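Local atomic coordinates of ZYG-9 (Caenorhabditis elegans, PDB entry 2OF3), a protein that organizes microtubules and spindle poles during mitosis and meiosis in one-cell embryos and is required for default nucleus positioning in oocytes. Residues Lys12-Glu17 against Ser85-Lys90. Numbering follows the deposited sequence.
Sequences KQRIKE and SDLLLK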
loop_
_atom_site.group_PDB
_atom_site.type_symbol
_atom_site.label_atom_id
_atom_site.label_comp_id
_atom_site.label_asym_id
_atom_site.label_seq_id
_atom_site.Cartn_x
_atom_site.Cartn_y
_atom_site.Cartn_z
ATOM N N LYS A 12 -16.215 13.518 -2.900
ATOM C CA LYS A 12 -16.596 13.504 -4.324
ATOM C C LYS A 12 -16.093 14.745 -5.086
ATOM O O LYS A 12 -15.670 14.611 -6.241
ATOM C CB LYS A 12 -18.116 13.436 -4.535
ATOM C CG LYS A 12 -18.811 12.173 -4.069
ATOM C CD LYS A 12 -20.396 12.365 -4.237
ATOM C CE LYS A 12 -21.177 11.135 -3.655
ATOM N NZ LYS A 12 -20.999 10.910 -2.142
ATOM N N GLN A 13 -16.191 15.928 -4.465
ATOM C CA GLN A 13 -15.693 17.177 -5.009
ATOM C C GLN A 13 -14.151 17.147 -5.161
ATOM O O GLN A 13 -13.644 17.602 -6.166
ATOM C CB GLN A 13 -16.152 18.386 -4.152
ATOM C CG GLN A 13 -15.699 19.824 -4.705
ATOM C CD GLN A 13 -16.341 20.153 -6.075
ATOM O OE1 GLN A 13 -17.399 19.614 -6.398
ATOM N NE2 GLN A 13 -15.665 20.974 -6.905
ATOM N N ARG A 14 -13.424 16.574 -4.206
ATOM C CA ARG A 14 -11.954 16.463 -4.295
ATOM C C ARG A 14 -11.531 15.530 -5.406
ATOM O O ARG A 14 -10.592 15.892 -6.147
ATOM C CB ARG A 14 -11.295 16.064 -2.973
ATOM C CG ARG A 14 -11.530 17.092 -1.881
ATOM C CD ARG A 14 -10.665 16.723 -0.626
ATOM N NE ARG A 14 -11.183 15.524 0.068
ATOM C CZ ARG A 14 -12.141 15.541 0.973
ATOM N NH1 ARG A 14 -12.774 16.677 1.296
ATOM N NH2 ARG A 14 -12.520 14.410 1.522
ATOM N N ILE A 15 -12.198 14.371 -5.543
ATOM C CA ILE A 15 -11.913 13.428 -6.627
ATOM C C ILE A 15 -12.183 14.076 -7.992
ATOM O O ILE A 15 -11.374 13.991 -8.914
ATOM C CB ILE A 15 -12.743 12.131 -6.554
ATOM C CG1 ILE A 15 -12.478 11.354 -5.254
ATOM C CG2 ILE A 15 -12.408 11.217 -7.713
ATOM C CD1 ILE A 15 -11.017 11.199 -4.903
ATOM N N LYS A 16 -13.317 14.731 -8.120
ATOM C CA LYS A 16 -13.637 15.421 -9.359
ATOM C C LYS A 16 -12.636 16.538 -9.708
ATOM O O LYS A 16 -12.215 16.617 -10.857
ATOM C CB LYS A 16 -15.047 15.982 -9.250
ATOM C CG LYS A 16 -15.339 16.979 -10.314
ATOM C CD LYS A 16 -16.727 17.492 -10.145
ATOM C CE LYS A 16 -16.689 18.827 -9.457
ATOM N NZ LYS A 16 -18.125 19.226 -9.196
ATOM N N GLU A 17 -12.244 17.381 -8.741
ATOM C CA GLU A 17 -11.266 18.452 -8.982
ATOM C C GLU A 17 -9.930 17.891 -9.418
ATOM O O GLU A 17 -9.314 18.458 -10.292
ATOM C CB GLU A 17 -11.128 19.351 -7.753
ATOM C CG GLU A 17 -12.375 20.198 -7.539
ATOM C CD GLU A 17 -12.281 21.246 -6.412
ATOM O OE1 GLU A 17 -11.239 21.317 -5.692
ATOM O OE2 GLU A 17 -13.308 21.988 -6.244
ATOM N N SER A 85 -11.184 10.195 4.425
ATOM C CA SER A 85 -10.206 9.114 4.322
ATOM C C SER A 85 -9.089 9.455 3.365
ATOM O O SER A 85 -7.904 9.190 3.661
ATOM C CB SER A 85 -10.843 7.799 3.884
ATOM O OG SER A 85 -11.298 7.825 2.505
ATOM N N ASP A 86 -9.429 10.053 2.234
ATOM C CA ASP A 86 -8.421 10.411 1.250
ATOM C C ASP A 86 -7.393 11.404 1.821
ATOM O O ASP A 86 -6.202 11.269 1.572
ATOM C CB ASP A 86 -9.105 10.924 -0.046
ATOM C CG ASP A 86 -9.958 12.195 0.169
ATOM O OD1 ASP A 86 -10.826 12.190 1.086
ATOM O OD2 ASP A 86 -9.789 13.221 -0.591
ATOM N N LEU A 87 -7.831 12.368 2.608
ATOM C CA LEU A 87 -6.925 13.409 3.143
ATOM C C LEU A 87 -6.144 12.885 4.305
ATOM O O LEU A 87 -4.980 13.252 4.482
ATOM C CB LEU A 87 -7.728 14.645 3.582
ATOM C CG LEU A 87 -8.594 15.297 2.467
ATOM C CD1 LEU A 87 -9.482 16.454 3.045
ATOM C CD2 LEU A 87 -7.695 15.824 1.345
ATOM N N LEU A 88 -6.772 12.022 5.105
ATOM C CA LEU A 88 -6.073 11.429 6.262
ATOM C C LEU A 88 -5.009 10.488 5.811
ATOM O O LEU A 88 -3.899 10.535 6.345
ATOM C CB LEU A 88 -7.060 10.745 7.202
ATOM C CG LEU A 88 -8.031 11.697 7.910
ATOM C CD1 LEU A 88 -9.005 10.863 8.730
ATOM C CD2 LEU A 88 -7.337 12.822 8.751
ATOM N N LEU A 89 -5.282 9.674 4.788
ATOM C CA LEU A 89 -4.269 8.778 4.263
ATOM C C LEU A 89 -3.126 9.552 3.635
ATOM O O LEU A 89 -1.963 9.170 3.813
ATOM C CB LEU A 89 -4.883 7.728 3.305
ATOM C CG LEU A 89 -5.853 6.738 4.005
ATOM C CD1 LEU A 89 -6.566 5.946 2.902
ATOM C CD2 LEU A 89 -5.123 5.761 4.945
ATOM N N LYS A 90 -3.400 10.672 2.981
ATOM C CA LYS A 90 -2.306 11.520 2.449
ATOM C C LYS A 90 -1.380 12.092 3.555
ATOM O O LYS A 90 -0.128 12.112 3.428
ATOM C CB LYS A 90 -2.880 12.653 1.603
ATOM C CG LYS A 90 -3.377 12.198 0.220
ATOM C CD LYS A 90 -4.022 13.379 -0.486
ATOM C CE LYS A 90 -4.157 13.128 -1.947
ATOM N NZ LYS A 90 -5.147 12.007 -2.173
#
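A buried, side-on salt bridge between R14 and D86 joins helix 10-19 to helix 85-95 in this TOG domain, an all-helical fold of HEAT-like repeats. R14 NE donates to D86 OD2 over 2.8 Å, with an N-H...O angle of 170°, while R14 NH2 reaches D86 OD1, also at 2.8 Å. Each carboxylate oxygen uses its syn lone pair, and the guanidinium and carboxylate planes lie only 13° apart, so two nearly parallel bonds fix both groups against rotation. Arginine suits the place because it spans the gap between helices whose nearest CA atoms, those of R14 and D86, are 8.9 Å apart; its chain bends at chi3 (-71°) to present the NE edge. A leucine here in place of the arginine would probably leave the buried D86 carboxylate without its countercharge and both its oxygens without these donors. R14 NH2 also makes a weak hydrogen bond to S83 O, at the end of helix 78-83 and just before helix 85-95.

The apolar part of the contact belongs to L87, whose branched end suits two surfaces: it packs against L39, L42 and L43 of helix 33-44 while lying over one face of the guanidinium. L87 CD2 meets the aliphatic R14 CD at 3.7 Å. L87 CD1 sits 3.4 Å above the guanidinium plane, over its centre, with R14 CZ its nearest atom there at 3.5 Å.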